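Local coordinates for DUF3845 domain-containing protein (Bacteroides thetaiotaomicron VPI-5482, PDB 3GF6), which is of unknown function but, as a Bacteroides lipoprotein with an all-beta fold, is probably attached to the cell envelope, at residues D28-R33 with Q70-F75; I61-Q66 with F190-N195; A110-K115 with L217-E222; Y133-L138 with F154-G159. All coordinates share one frame; numbering follows the deposited sequence.

Contact 1 (D28-R33 with Q70-F75); sequences DVLVAR and QNVADF
Val72 and Phe75, from the loop that follows strand 67-68, pack against strand 29-35 at a classic beta bulge, where Val31 and Ala32 both face Leu217 of the neighbouring strand. Packing has two centres. At the first, Val72 sits with CB 3.7 Å from Val31 O, a carbon-to-carbonyl approach, and its CG1 makes the apolar contact with CD2 of Leu30 at 4.0 Å, while CG2 lies over the backbone of Ala32 and Arg33. Leu30 holds CG anti to its own N (chi1 -179°), which carries the isobutyl group across to the valine. At the second, CB of Ala32 stands squarely over one face of the Phe75 ring, a CH-pi contact 3.6 Å from the centroid and 4° off the normal. No direct hydrogen bond joins the segments; water does that work. The Val31 O accepts from two waters: one also donates to Ala73 O, and the other, 2.7 Å from Val31 O, accepts from Ala73 N at 3.0 Å. A third water on Leu30 O makes a weak link to Asn71 O. Charge enters from the flank, where Arg33 NH1 forms a salt bridge with Asp69, just before the loop segment. Tyr103 touches both bulge residues, Val31 and Ala32, and Phe215 touches the Phe75 ring. At the edge of that ring, in its plane, CE1 approaches the carbonyl O of Arg33 to 3.5 Å.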
loop_
_atom_site.group_PDB
_atom_site.type_symbol
_atom_site.label_atom_id
_atom_site.label_comp_id
_atom_site.label_asym_id
_atom_site.label_seq_id
_atom_site.Cartn_x
_atom_site.Cartn_y
_atom_site.Cartn_z
ATOM N N ASP A 28 -11.909 -10.203 21.773
ATOM C CA ASP A 28 -11.591 -9.532 20.511
ATOM C C ASP A 28 -12.011 -10.472 19.394
ATOM O O ASP A 28 -12.130 -11.673 19.618
ATOM C CB ASP A 28 -10.111 -9.162 20.480
ATOM C CG ASP A 28 -9.737 -8.224 21.622
ATOM O OD1 ASP A 28 -10.484 -7.250 21.837
ATOM O OD2 ASP A 28 -8.757 -8.482 22.337
ATOM N N VAL A 29 -12.298 -9.936 18.211
ATOM C CA VAL A 29 -12.768 -10.763 17.094
ATOM C C VAL A 29 -11.926 -10.475 15.865
ATOM O O VAL A 29 -11.790 -9.301 15.441
ATOM C CB VAL A 29 -14.266 -10.500 16.785
ATOM C CG1 VAL A 29 -14.741 -11.307 15.551
ATOM C CG2 VAL A 29 -15.100 -10.822 18.020
ATOM N N LEU A 30 -11.347 -11.528 15.294
ATOM C CA LEU A 30 -10.642 -11.416 14.029
ATOM C C LEU A 30 -11.670 -11.305 12.929
ATOM O O LEU A 30 -12.462 -12.220 12.752
ATOM C CB LEU A 30 -9.745 -12.640 13.754
ATOM C CG LEU A 30 -8.923 -12.637 12.449
ATOM C CD1 LEU A 30 -7.750 -11.702 12.530
ATOM C CD2 LEU A 30 -8.430 -14.074 12.098
ATOM N N VAL A 31 -11.678 -10.189 12.198
ATOM C CA VAL A 31 -12.691 -9.986 11.157
ATOM C C VAL A 31 -12.112 -10.082 9.762
ATOM O O VAL A 31 -12.841 -10.256 8.802
ATOM C CB VAL A 31 -13.499 -8.681 11.345
ATOM C CG1 VAL A 31 -14.420 -8.818 12.625
ATOM C CG2 VAL A 31 -12.641 -7.422 11.396
ATOM N N ALA A 32 -10.808 -9.974 9.647
ATOM C CA ALA A 32 -10.142 -10.203 8.358
ATOM C C ALA A 32 -8.686 -10.629 8.627
ATOM O O ALA A 32 -8.015 -10.148 9.581
ATOM C CB ALA A 32 -10.204 -8.959 7.426
ATOM N N ARG A 33 -8.242 -11.561 7.805
ATOM C CA ARG A 33 -6.870 -12.057 7.817
ATOM C C ARG A 33 -6.534 -12.633 6.463
ATOM O O ARG A 33 -7.286 -13.461 5.903
ATOM C CB ARG A 33 -6.673 -13.117 8.910
ATOM C CG ARG A 33 -5.334 -13.901 8.810
ATOM C CD ARG A 33 -5.057 -14.731 10.062
ATOM N NE ARG A 33 -3.804 -15.452 9.881
ATOM C CZ ARG A 33 -3.683 -16.750 9.625
ATOM N NH1 ARG A 33 -4.746 -17.542 9.551
ATOM N NH2 ARG A 33 -2.471 -17.261 9.455
ATOM N N GLN A 70 -9.816 -19.098 6.605
ATOM C CA GLN A 70 -11.097 -19.663 6.205
ATOM C C GLN A 70 -12.236 -19.355 7.171
ATOM O O GLN A 70 -13.407 -19.658 6.876
ATOM C CB GLN A 70 -10.968 -21.158 5.942
ATOM C CG GLN A 70 -10.057 -21.469 4.751
ATOM C CD GLN A 70 -10.553 -20.830 3.489
ATOM O OE1 GLN A 70 -9.957 -19.868 2.954
ATOM N NE2 GLN A 70 -11.701 -21.306 3.025
ATOM N N ASN A 71 -11.938 -18.744 8.301
ATOM C CA ASN A 71 -12.987 -18.401 9.257
ATOM C C ASN A 71 -13.488 -16.937 9.189
ATOM O O ASN A 71 -14.294 -16.494 10.047
ATOM C CB ASN A 71 -12.482 -18.683 10.650
ATOM C CG ASN A 71 -11.879 -20.068 10.767
ATOM O OD1 ASN A 71 -12.549 -21.068 10.521
ATOM N ND2 ASN A 71 -10.602 -20.129 11.079
ATOM N N VAL A 72 -12.995 -16.174 8.218
ATOM C CA VAL A 72 -13.418 -14.792 8.031
ATOM C C VAL A 72 -14.108 -14.609 6.676
ATOM O O VAL A 72 -13.899 -15.391 5.736
ATOM C CB VAL A 72 -12.239 -13.805 8.120
ATOM C CG1 VAL A 72 -11.451 -13.987 9.460
ATOM C CG2 VAL A 72 -11.320 -13.921 6.895
ATOM N N ALA A 73 -14.894 -13.534 6.567
ATOM C CA ALA A 73 -15.535 -13.173 5.307
ATOM C C ALA A 73 -14.498 -12.839 4.234
ATOM O O ALA A 73 -13.438 -12.317 4.543
ATOM C CB ALA A 73 -16.437 -11.943 5.505
ATOM N N ASP A 74 -14.837 -13.094 2.976
ATOM C CA ASP A 74 -14.040 -12.580 1.869
ATOM C C ASP A 74 -13.830 -11.088 1.991
ATOM O O ASP A 74 -14.731 -10.363 2.405
ATOM C CB ASP A 74 -14.732 -12.830 0.539
ATOM C CG ASP A 74 -14.752 -14.296 0.142
ATOM O OD1 ASP A 74 -14.132 -15.155 0.825
ATOM O OD2 ASP A 74 -15.392 -14.559 -0.902
ATOM N N PHE A 75 -12.640 -10.628 1.624
ATOM C CA PHE A 75 -12.353 -9.187 1.615
ATOM C C PHE A 75 -11.372 -8.879 0.517
ATOM O O PHE A 75 -10.692 -9.779 0.012
ATOM C CB PHE A 75 -11.914 -8.657 2.995
ATOM C CG PHE A 75 -10.538 -9.127 3.485
ATOM C CD1 PHE A 75 -10.318 -10.443 3.880
ATOM C CD2 PHE A 75 -9.476 -8.224 3.602
ATOM C CE1 PHE A 75 -9.064 -10.840 4.374
ATOM C CE2 PHE A 75 -8.215 -8.619 4.059
ATOM C CZ PHE A 75 -8.011 -9.934 4.435
HETATM O O HOH W 1 -12.766 -15.045 12.789
HETATM O O HOH W 2 -13.190 -10.046 5.966
HETATM O O HOH W 3 -15.215 -11.558 8.821
#

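Contact 2 (I61-Q66 with F190-N195)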
loop_
_atom_site.group_PDB
_atom_site.type_symbol
_atom_site.label_atom_id
_atom_site.label_comp_id
_atom_site.label_asym_id
_atom_site.label_seq_id
_atom_site.Cartn_x
_atom_site.Cartn_y
_atom_site.Cartn_z
ATOM N N ILE A 61 -0.371 0.571 -5.995
ATOM C CA ILE A 61 -0.485 -0.875 -5.838
ATOM C C ILE A 61 -1.587 -1.144 -4.822
ATOM O O ILE A 61 -1.612 -0.593 -3.693
ATOM C CB ILE A 61 0.828 -1.525 -5.339
ATOM C CG1 ILE A 61 2.005 -1.173 -6.239
ATOM C CG2 ILE A 61 0.640 -3.075 -5.192
ATOM C CD1 ILE A 61 1.828 -1.581 -7.678
ATOM N N ASP A 62 -2.531 -2.001 -5.213
ATOM C CA ASP A 62 -3.501 -2.566 -4.257
ATOM C C ASP A 62 -2.795 -3.754 -3.624
ATOM O O ASP A 62 -2.457 -4.722 -4.313
ATOM C CB ASP A 62 -4.790 -3.056 -4.940
ATOM C CG ASP A 62 -5.699 -1.908 -5.408
ATOM O OD1 ASP A 62 -5.439 -0.722 -5.146
ATOM O OD2 ASP A 62 -6.688 -2.201 -6.091
ATOM N N LEU A 63 -2.579 -3.698 -2.315
ATOM C CA LEU A 63 -1.766 -4.703 -1.618
ATOM C C LEU A 63 -2.641 -5.857 -1.150
ATOM O O LEU A 63 -3.632 -5.665 -0.434
ATOM C CB LEU A 63 -1.050 -4.093 -0.428
ATOM C CG LEU A 63 0.093 -3.134 -0.815
ATOM C CD1 LEU A 63 0.447 -2.360 0.466
ATOM C CD2 LEU A 63 1.280 -3.865 -1.380
ATOM N N LYS A 64 -2.273 -7.060 -1.570
ATOM C CA LYS A 64 -3.077 -8.242 -1.294
ATOM C C LYS A 64 -2.173 -9.420 -0.925
ATOM O O LYS A 64 -1.012 -9.447 -1.319
ATOM C CB LYS A 64 -3.925 -8.620 -2.525
ATOM C CG LYS A 64 -4.901 -7.531 -2.937
ATOM C CD LYS A 64 -5.795 -7.961 -4.111
ATOM C CE LYS A 64 -6.622 -6.755 -4.527
ATOM N NZ LYS A 64 -7.569 -7.052 -5.612
ATOM N N ASN A 65 -2.742 -10.400 -0.208
ATOM C CA ASN A 65 -2.086 -11.666 0.108
ATOM C C ASN A 65 -2.968 -12.808 -0.391
ATOM O O ASN A 65 -4.196 -12.674 -0.344
ATOM C CB ASN A 65 -1.790 -11.803 1.610
ATOM C CG ASN A 65 -0.956 -10.642 2.138
ATOM O OD1 ASN A 65 0.138 -10.425 1.662
ATOM N ND2 ASN A 65 -1.477 -9.894 3.134
ATOM N N GLN A 66 -2.358 -13.912 -0.841
ATOM C CA GLN A 66 -3.093 -14.903 -1.652
ATOM C C GLN A 66 -4.042 -15.799 -0.851
ATOM O O GLN A 66 -4.997 -16.316 -1.433
ATOM C CB GLN A 66 -2.162 -15.763 -2.496
ATOM C CG GLN A 66 -1.399 -14.989 -3.603
ATOM C CD GLN A 66 -0.864 -15.907 -4.678
ATOM O OE1 GLN A 66 0.293 -16.341 -4.630
ATOM N NE2 GLN A 66 -1.714 -16.238 -5.638
ATOM N N PHE A 190 -5.069 0.097 2.163
ATOM C CA PHE A 190 -3.653 -0.366 2.300
ATOM C C PHE A 190 -3.051 -0.466 0.922
ATOM O O PHE A 190 -3.495 -1.268 0.099
ATOM C CB PHE A 190 -3.595 -1.661 3.102
ATOM C CG PHE A 190 -2.216 -2.142 3.442
ATOM C CD1 PHE A 190 -1.216 -1.269 3.909
ATOM C CD2 PHE A 190 -1.933 -3.513 3.372
ATOM C CE1 PHE A 190 0.073 -1.759 4.236
ATOM C CE2 PHE A 190 -0.665 -3.992 3.680
ATOM C CZ PHE A 190 0.334 -3.112 4.105
ATOM N N ASN A 191 -2.108 0.445 0.644
ATOM C CA ASN A 191 -1.566 0.629 -0.693
ATOM C C ASN A 191 -0.107 1.039 -0.681
ATOM O O ASN A 191 0.413 1.500 0.338
ATOM C CB ASN A 191 -2.309 1.717 -1.488
ATOM C CG ASN A 191 -3.782 1.442 -1.646
ATOM O OD1 ASN A 191 -4.254 0.898 -2.685
ATOM N ND2 ASN A 191 -4.541 1.826 -0.635
ATOM N N LEU A 192 0.540 0.845 -1.824
ATOM C CA LEU A 192 1.773 1.547 -2.169
ATOM C C LEU A 192 1.447 2.643 -3.186
ATOM O O LEU A 192 0.649 2.437 -4.122
ATOM C CB LEU A 192 2.827 0.636 -2.789
ATOM C CG LEU A 192 3.356 -0.534 -1.963
ATOM C CD1 LEU A 192 4.409 -1.331 -2.780
ATOM C CD2 LEU A 192 3.965 -0.055 -0.690
ATOM N N PHE A 193 2.060 3.799 -3.004
ATOM C CA PHE A 193 2.003 4.903 -3.957
ATOM C C PHE A 193 3.418 5.156 -4.491
ATOM O O PHE A 193 4.369 5.244 -3.684
ATOM C CB PHE A 193 1.397 6.150 -3.266
ATOM C CG PHE A 193 -0.056 5.982 -2.910
ATOM C CD1 PHE A 193 -1.051 6.151 -3.853
ATOM C CD2 PHE A 193 -0.435 5.706 -1.630
ATOM C CE1 PHE A 193 -2.357 5.937 -3.549
ATOM C CE2 PHE A 193 -1.755 5.524 -1.304
ATOM C CZ PHE A 193 -2.738 5.700 -2.259
ATOM N N ILE A 194 3.555 5.149 -5.822
ATOM C CA ILE A 194 4.852 5.170 -6.500
ATOM C C ILE A 194 4.886 6.205 -7.615
ATOM O O ILE A 194 3.882 6.442 -8.290
ATOM C CB ILE A 194 5.209 3.752 -7.083
ATOM C CG1 ILE A 194 5.391 2.754 -5.961
ATOM C CG2 ILE A 194 6.531 3.801 -7.954
ATOM C CD1 ILE A 194 5.168 1.290 -6.427
ATOM N N ASN A 195 6.049 6.818 -7.843
ATOM C CA ASN A 195 6.277 7.546 -9.076
ATOM C C ASN A 195 7.674 7.198 -9.585
ATOM O O ASN A 195 8.603 7.166 -8.814
ATOM C CB ASN A 195 6.194 9.066 -8.910
ATOM C CG ASN A 195 6.337 9.796 -10.247
ATOM O OD1 ASN A 195 5.647 9.455 -11.218
ATOM N ND2 ASN A 195 7.281 10.754 -10.328
HETATM O O HOH W 4 -5.541 -2.978 -1.269
#
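Ile61 N donates to Leu192 O at 2.8 Å, a fairly straight bond (163° at the hydrogen). The return bond, from Leu192 N to Ile61 O, is longer at 3.2 Å. Together they make Ile61 and Leu192 an antiparallel hydrogen-bonded pair at the end of strand 56-62. Their side chains lie side by side and point the same way, CB to CB at 3.9 Å, and CG1 of Ile61 also reaches CD1 of Ile194. Beyond Asp62 the first segment leaves the sheet, and Leu63 turns its side chain toward strand 187-198. Its CD1 lies over the centre of one face of the Phe190 ring, a CH-pi contact 3.6 Å from the centroid; its CD2 packs on CG of Leu192, the two leucines crossing at about a right angle. Phe190 carries CG anti to N (chi1 -173°), placing the ring beneath that methyl. An alanine here would remove the ring face and would probably leave the Leu63 methyl without the surface it rests on, opening a gap beside Leu138. Leu207, from the other sheet, touches both Ile61 and Leu192. The side-chain contacts made by Ile61, Leu63 and Leu192 are hydrocarbon and buried, so burial of apolar surface probably accounts for much of the hold there, while the two backbone bonds set the register.

Contact 3 (A110-K115 with L217-E222); sequences AKYAVK and LYEQSE
An antiparallel beta ladder joins residues 112-115 of strand 112-123 to 217-219 of strand 203-219, with Ala113 and Tyr218 as its hydrogen-bonded pair. Tyr218 N donates to Ala113 O at 2.8 Å, and Ala113 N donates to Tyr218 O. Beyond the pair, Gln220 N adds a bond to Lys111 O at 2.8 Å. Tyr112, Val114, Leu217 and Glu219 share one face. There CD1 of Leu217 fits between the Tyr112 side chain and CG2 of Val114, 3.6 Å from the latter. Glu219 lies alongside Tyr112 and points the same way, its CG 3.7 Å from CE1 of the ring and its carboxylate plane turned 79° from the ring plane. A water joins their ends, 2.8 Å from Tyr112 OH and donating to Glu219 OE2. Tyr112 OH also bonds Ser105, and its ring stacks on Phe185. A phenylalanine in its place would lack the hydroxyl and would probably leave that water less firmly held and Ser105 without this hydrogen bond. On the other face, CD of Lys115 rests against CE1 of Tyr218 at 3.9 Å; the chain bends at its last torsion (chi4 -72°), and NZ forms a salt bridge with Asp179. Strand 171-183 flanks Tyr112 and Val114 through backbone bonds, while strand 29-35 bonds to Leu217 from the side away from strand 112-123, making 203-219 an inner strand.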
loop_
_atom_site.group_PDB
_atom_site.type_symbol
_atom_site.label_atom_id
_atom_site.label_comp_id
_atom_site.label_asym_id
_atom_site.label_seq_id
_atom_site.Cartn_x
_atom_site.Cartn_y
_atom_site.Cartn_z
ATOM N N ALA A 110 -17.575 0.428 16.105
ATOM C CA ALA A 110 -16.461 -0.512 16.177
ATOM C C ALA A 110 -15.114 0.211 16.374
ATOM O O ALA A 110 -14.887 1.300 15.833
ATOM C CB ALA A 110 -16.429 -1.430 14.935
ATOM N N LYS A 111 -14.262 -0.385 17.217
ATOM C CA LYS A 111 -12.871 0.032 17.361
ATOM C C LYS A 111 -12.013 -1.103 16.825
ATOM O O LYS A 111 -12.270 -2.283 17.128
ATOM C CB LYS A 111 -12.530 0.297 18.837
ATOM C CG LYS A 111 -13.176 1.568 19.432
ATOM C CD LYS A 111 -12.683 2.835 18.710
ATOM C CE LYS A 111 -13.265 4.128 19.307
ATOM N NZ LYS A 111 -14.752 4.276 19.168
ATOM N N TYR A 112 -10.990 -0.756 16.056
ATOM C CA TYR A 112 -10.232 -1.739 15.314
ATOM C C TYR A 112 -8.752 -1.745 15.663
ATOM O O TYR A 112 -8.173 -0.702 15.982
ATOM C CB TYR A 112 -10.371 -1.484 13.814
ATOM C CG TYR A 112 -11.729 -1.721 13.218
ATOM C CD1 TYR A 112 -12.159 -3.009 12.933
ATOM C CD2 TYR A 112 -12.598 -0.650 12.938
ATOM C CE1 TYR A 112 -13.420 -3.248 12.342
ATOM C CE2 TYR A 112 -13.839 -0.850 12.342
ATOM C CZ TYR A 112 -14.256 -2.175 12.054
ATOM O OH TYR A 112 -15.480 -2.423 11.484
ATOM N N ALA A 113 -8.137 -2.934 15.561
ATOM C CA ALA A 113 -6.693 -3.083 15.694
ATOM C C ALA A 113 -6.192 -3.804 14.467
ATOM O O ALA A 113 -6.876 -4.691 13.946
ATOM C CB ALA A 113 -6.336 -3.879 16.972
ATOM N N VAL A 114 -5.003 -3.428 13.998
ATOM C CA VAL A 114 -4.392 -3.997 12.810
ATOM C C VAL A 114 -3.016 -4.551 13.162
ATOM O O VAL A 114 -2.236 -3.908 13.862
ATOM C CB VAL A 114 -4.256 -2.922 11.656
ATOM C CG1 VAL A 114 -3.396 -3.413 10.494
ATOM C CG2 VAL A 114 -5.648 -2.535 11.126
ATOM N N LYS A 115 -2.714 -5.731 12.625
ATOM C CA LYS A 115 -1.371 -6.307 12.681
ATOM C C LYS A 115 -1.022 -6.690 11.273
ATOM O O LYS A 115 -1.808 -7.411 10.609
ATOM C CB LYS A 115 -1.346 -7.568 13.563
ATOM C CG LYS A 115 -1.828 -7.293 15.026
ATOM C CD LYS A 115 -1.816 -8.540 15.873
ATOM C CE LYS A 115 -2.167 -8.249 17.330
ATOM N NZ LYS A 115 -1.089 -7.538 18.036
ATOM N N LEU A 217 -7.000 -7.925 10.871
ATOM C CA LEU A 217 -7.872 -6.879 11.388
ATOM C C LEU A 217 -8.781 -7.459 12.492
ATOM O O LEU A 217 -9.483 -8.453 12.273
ATOM C CB LEU A 217 -8.744 -6.293 10.280
ATOM C CG LEU A 217 -9.697 -5.154 10.667
ATOM C CD1 LEU A 217 -8.953 -3.909 11.208
ATOM C CD2 LEU A 217 -10.558 -4.770 9.438
ATOM N N TYR A 218 -8.741 -6.822 13.653
ATOM C CA TYR A 218 -9.542 -7.182 14.803
ATOM C C TYR A 218 -10.563 -6.098 15.114
ATOM O O TYR A 218 -10.254 -4.908 15.019
ATOM C CB TYR A 218 -8.641 -7.373 16.041
ATOM C CG TYR A 218 -7.656 -8.493 15.871
ATOM C CD1 TYR A 218 -6.425 -8.285 15.240
ATOM C CD2 TYR A 218 -7.981 -9.794 16.284
ATOM C CE1 TYR A 218 -5.527 -9.345 15.049
ATOM C CE2 TYR A 218 -7.091 -10.843 16.100
ATOM C CZ TYR A 218 -5.875 -10.609 15.481
ATOM O OH TYR A 218 -4.999 -11.638 15.311
ATOM N N GLU A 219 -11.765 -6.521 15.512
ATOM C CA GLU A 219 -12.686 -5.674 16.232
ATOM C C GLU A 219 -12.345 -5.839 17.722
ATOM O O GLU A 219 -12.286 -6.956 18.211
ATOM C CB GLU A 219 -14.131 -6.084 16.008
ATOM C CG GLU A 219 -14.704 -5.786 14.671
ATOM C CD GLU A 219 -16.186 -6.169 14.559
ATOM O OE1 GLU A 219 -16.807 -6.541 15.583
ATOM O OE2 GLU A 219 -16.712 -6.153 13.425
ATOM N N GLN A 220 -12.067 -4.743 18.418
ATOM C CA GLN A 220 -11.719 -4.800 19.845
ATOM C C GLN A 220 -12.935 -4.940 20.749
ATOM O O GLN A 220 -13.934 -4.264 20.539
ATOM C CB GLN A 220 -10.950 -3.539 20.256
ATOM C CG GLN A 220 -9.657 -3.390 19.541
ATOM C CD GLN A 220 -8.925 -2.080 19.822
ATOM O OE1 GLN A 220 -8.285 -1.556 18.933
ATOM N NE2 GLN A 220 -8.967 -1.598 21.061
ATOM N N SER A 221 -12.832 -5.788 21.774
ATOM C CA SER A 221 -13.809 -5.811 22.870
ATOM C C SER A 221 -13.914 -4.415 23.535
ATOM O O SER A 221 -12.891 -3.776 23.798
ATOM C CB SER A 221 -13.405 -6.855 23.916
ATOM N N GLU A 222 -15.146 -3.945 23.765
ATOM C CA GLU A 222 -15.411 -2.628 24.401
ATOM C C GLU A 222 -15.477 -2.730 25.917
ATOM O O GLU A 222 -14.916 -3.653 26.502
ATOM C CB GLU A 222 -16.726 -2.017 23.894
HETATM O O HOH W 5 -15.261 -2.670 18.854
HETATM O O HOH W 6 -16.154 -5.105 11.255
#

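Contact 4 (Y133-L138 with F154-G159); sequences YVYAQL and FMCKGG
Cys156 places SG anti to its backbone N (chi1 -175°), whereas Tyr135 has its CG between the backbone N and the carbonyl carbon (chi1 68°); together these torsions set the sulfur beside the ring, 3.8 Å from CD2. The sulfur-aromatic approach is oblique, 51° off the ring normal. OE1 of Gln137 lies 3.4 Å from the same SG; this oxygen is buried by the contact and has no clear hydrogen-bond partner in the model. On the reverse face, Met155, a selenomethionine, bends at its last torsion and lays CE 3.8 Å from CB of Ala136, while its CB meets that of Leu138. Tyr135 sits opposite Gly158, CA to CA only 3.9 Å, and a CB on the glycine would come too near that of the tyrosine. The backbones pair through Ala136 with Lys157 and Leu138 with Met155, and Gly159 N donates to Val134 O. Leu138 O accepts twice, from Met155 N and from Phe154 N at 2.9 Å. Strand 187-198 borders strand 129-139 on its other edge, and Lys157 forms salt bridges with Asp14 and Glu16. The double grip on Leu138, faced by both Phe154 and Met155, is that of a classic beta bulge in an antiparallel sheet.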
loop_
_atom_site.group_PDB
_atom_site.type_symbol
_atom_site.label_atom_id
_atom_site.label_comp_id
_atom_site.label_asym_id
_atom_site.label_seq_id
_atom_site.Cartn_x
_atom_site.Cartn_y
_atom_site.Cartn_z
ATOM N N TYR A 133 9.635 8.430 -5.932
ATOM C CA TYR A 133 9.167 8.195 -4.568
ATOM C C TYR A 133 8.429 6.874 -4.488
ATOM O O TYR A 133 7.931 6.364 -5.503
ATOM C CB TYR A 133 8.311 9.365 -4.065
ATOM C CG TYR A 133 6.880 9.448 -4.614
ATOM C CD1 TYR A 133 5.866 8.631 -4.113
ATOM C CD2 TYR A 133 6.539 10.398 -5.554
ATOM C CE1 TYR A 133 4.580 8.696 -4.643
ATOM C CE2 TYR A 133 5.240 10.516 -6.042
ATOM C CZ TYR A 133 4.267 9.656 -5.594
ATOM O OH TYR A 133 2.961 9.782 -6.048
ATOM N N VAL A 134 8.379 6.321 -3.286
ATOM C CA VAL A 134 7.611 5.115 -2.989
ATOM C C VAL A 134 7.251 5.134 -1.511
ATOM O O VAL A 134 8.115 5.372 -0.661
ATOM C CB VAL A 134 8.353 3.798 -3.358
ATOM C CG1 VAL A 134 9.800 3.734 -2.797
ATOM C CG2 VAL A 134 7.566 2.568 -2.892
ATOM N N TYR A 135 5.997 4.877 -1.204
ATOM C CA TYR A 135 5.585 4.721 0.179
ATOM C C TYR A 135 4.411 3.778 0.371
ATOM O O TYR A 135 3.580 3.645 -0.527
ATOM C CB TYR A 135 5.264 6.056 0.811
ATOM C CG TYR A 135 4.058 6.832 0.329
ATOM C CD1 TYR A 135 4.104 7.606 -0.826
ATOM C CD2 TYR A 135 2.899 6.851 1.065
ATOM C CE1 TYR A 135 3.011 8.397 -1.192
ATOM C CE2 TYR A 135 1.796 7.610 0.685
ATOM C CZ TYR A 135 1.866 8.371 -0.441
ATOM O OH TYR A 135 0.820 9.163 -0.746
ATOM N N ALA A 136 4.366 3.143 1.556
ATOM C CA ALA A 136 3.274 2.257 1.988
ATOM C C ALA A 136 2.386 3.023 2.952
ATOM O O ALA A 136 2.880 3.781 3.802
ATOM C CB ALA A 136 3.802 0.939 2.629
ATOM N N GLN A 137 1.079 2.881 2.779
ATOM C CA GLN A 137 0.150 3.603 3.621
ATOM C C GLN A 137 -1.096 2.825 4.003
ATOM O O GLN A 137 -1.753 2.213 3.164
ATOM C CB GLN A 137 -0.258 4.899 2.926
ATOM C CG GLN A 137 -1.134 5.785 3.744
ATOM C CD GLN A 137 -1.050 7.207 3.275
ATOM O OE1 GLN A 137 -0.177 7.938 3.713
ATOM N NE2 GLN A 137 -1.953 7.614 2.368
ATOM N N LEU A 138 -1.369 2.854 5.308
ATOM C CA LEU A 138 -2.622 2.357 5.891
ATOM C C LEU A 138 -3.350 3.593 6.398
ATOM O O LEU A 138 -2.783 4.360 7.155
ATOM C CB LEU A 138 -2.325 1.437 7.049
ATOM C CG LEU A 138 -3.472 0.731 7.713
ATOM C CD1 LEU A 138 -3.986 -0.337 6.678
ATOM C CD2 LEU A 138 -3.029 0.136 9.116
ATOM N N PHE A 154 -2.954 6.207 9.350
ATOM C CA PHE A 154 -2.596 5.345 10.493
ATOM C C PHE A 154 -1.120 4.911 10.426
ATOM O O PHE A 154 -0.439 4.809 11.445
ATOM C CB PHE A 154 -3.516 4.110 10.563
ATOM C CG PHE A 154 -4.997 4.440 10.679
ATOM C CD1 PHE A 154 -5.440 5.540 11.400
ATOM C CD2 PHE A 154 -5.944 3.672 9.985
ATOM C CE1 PHE A 154 -6.805 5.843 11.477
ATOM C CE2 PHE A 154 -7.295 3.978 10.054
ATOM C CZ PHE A 154 -7.722 5.058 10.796
HETATM N N MSE A 155 -0.645 4.644 9.202
HETATM C CA MSE A 155 0.725 4.223 8.965
HETATM C C MSE A 155 1.147 4.801 7.638
HETATM O O MSE A 155 0.442 4.694 6.621
HETATM C CB MSE A 155 0.889 2.692 8.920
HETATM C CG MSE A 155 2.344 2.206 8.944
HETATM SE SE MSE A 155 2.595 0.506 8.036
HETATM C CE MSE A 155 2.355 1.073 6.164
ATOM N N CYS A 156 2.309 5.427 7.639
ATOM C CA CYS A 156 2.883 5.946 6.402
ATOM C C CYS A 156 4.391 5.764 6.484
ATOM O O CYS A 156 5.040 6.353 7.343
ATOM C CB CYS A 156 2.529 7.435 6.199
ATOM S SG CYS A 156 3.108 8.088 4.617
ATOM N N LYS A 157 4.930 4.942 5.601
ATOM C CA LYS A 157 6.357 4.646 5.548
ATOM C C LYS A 157 6.860 4.822 4.126
ATOM O O LYS A 157 6.513 4.054 3.202
ATOM C CB LYS A 157 6.697 3.253 6.097
ATOM C CG LYS A 157 6.512 3.143 7.624
ATOM C CD LYS A 157 6.590 1.732 8.121
ATOM C CE LYS A 157 6.130 1.655 9.608
ATOM N NZ LYS A 157 6.909 2.464 10.621
ATOM N N GLY A 158 7.666 5.860 3.952
ATOM C CA GLY A 158 8.250 6.189 2.657
ATOM C C GLY A 158 9.755 6.206 2.566
ATOM O O GLY A 158 10.493 6.349 3.558
ATOM N N GLY A 159 10.235 6.057 1.352
ATOM C CA GLY A 159 11.664 6.251 1.074
ATOM C C GLY A 159 12.495 5.299 1.918
ATOM O O GLY A 159 12.152 4.110 2.045
#

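In the fold
From the N terminus, strand 29-35 opens contact 1, which closes a loop when 70-75 returns to it. Residues 61-66 lie inside that loop and open contact 2, so the two cross; contact 2 closes only at 190-195. Residues 110-115 open contact 3, which crosses contact 2 in turn and closes near the C terminus at 217-222. Contact 4, between 133-138 and 154-159, lies within the spans of both. Contacts 1 and 3 share one antiparallel sheet, where strands 29-35 and 203-219 are neighbours; contacts 2 and 4 share the other, through strands 187-198 and 129-139. Val114 against Leu138 joins contacts 3 and 4 between the sheets.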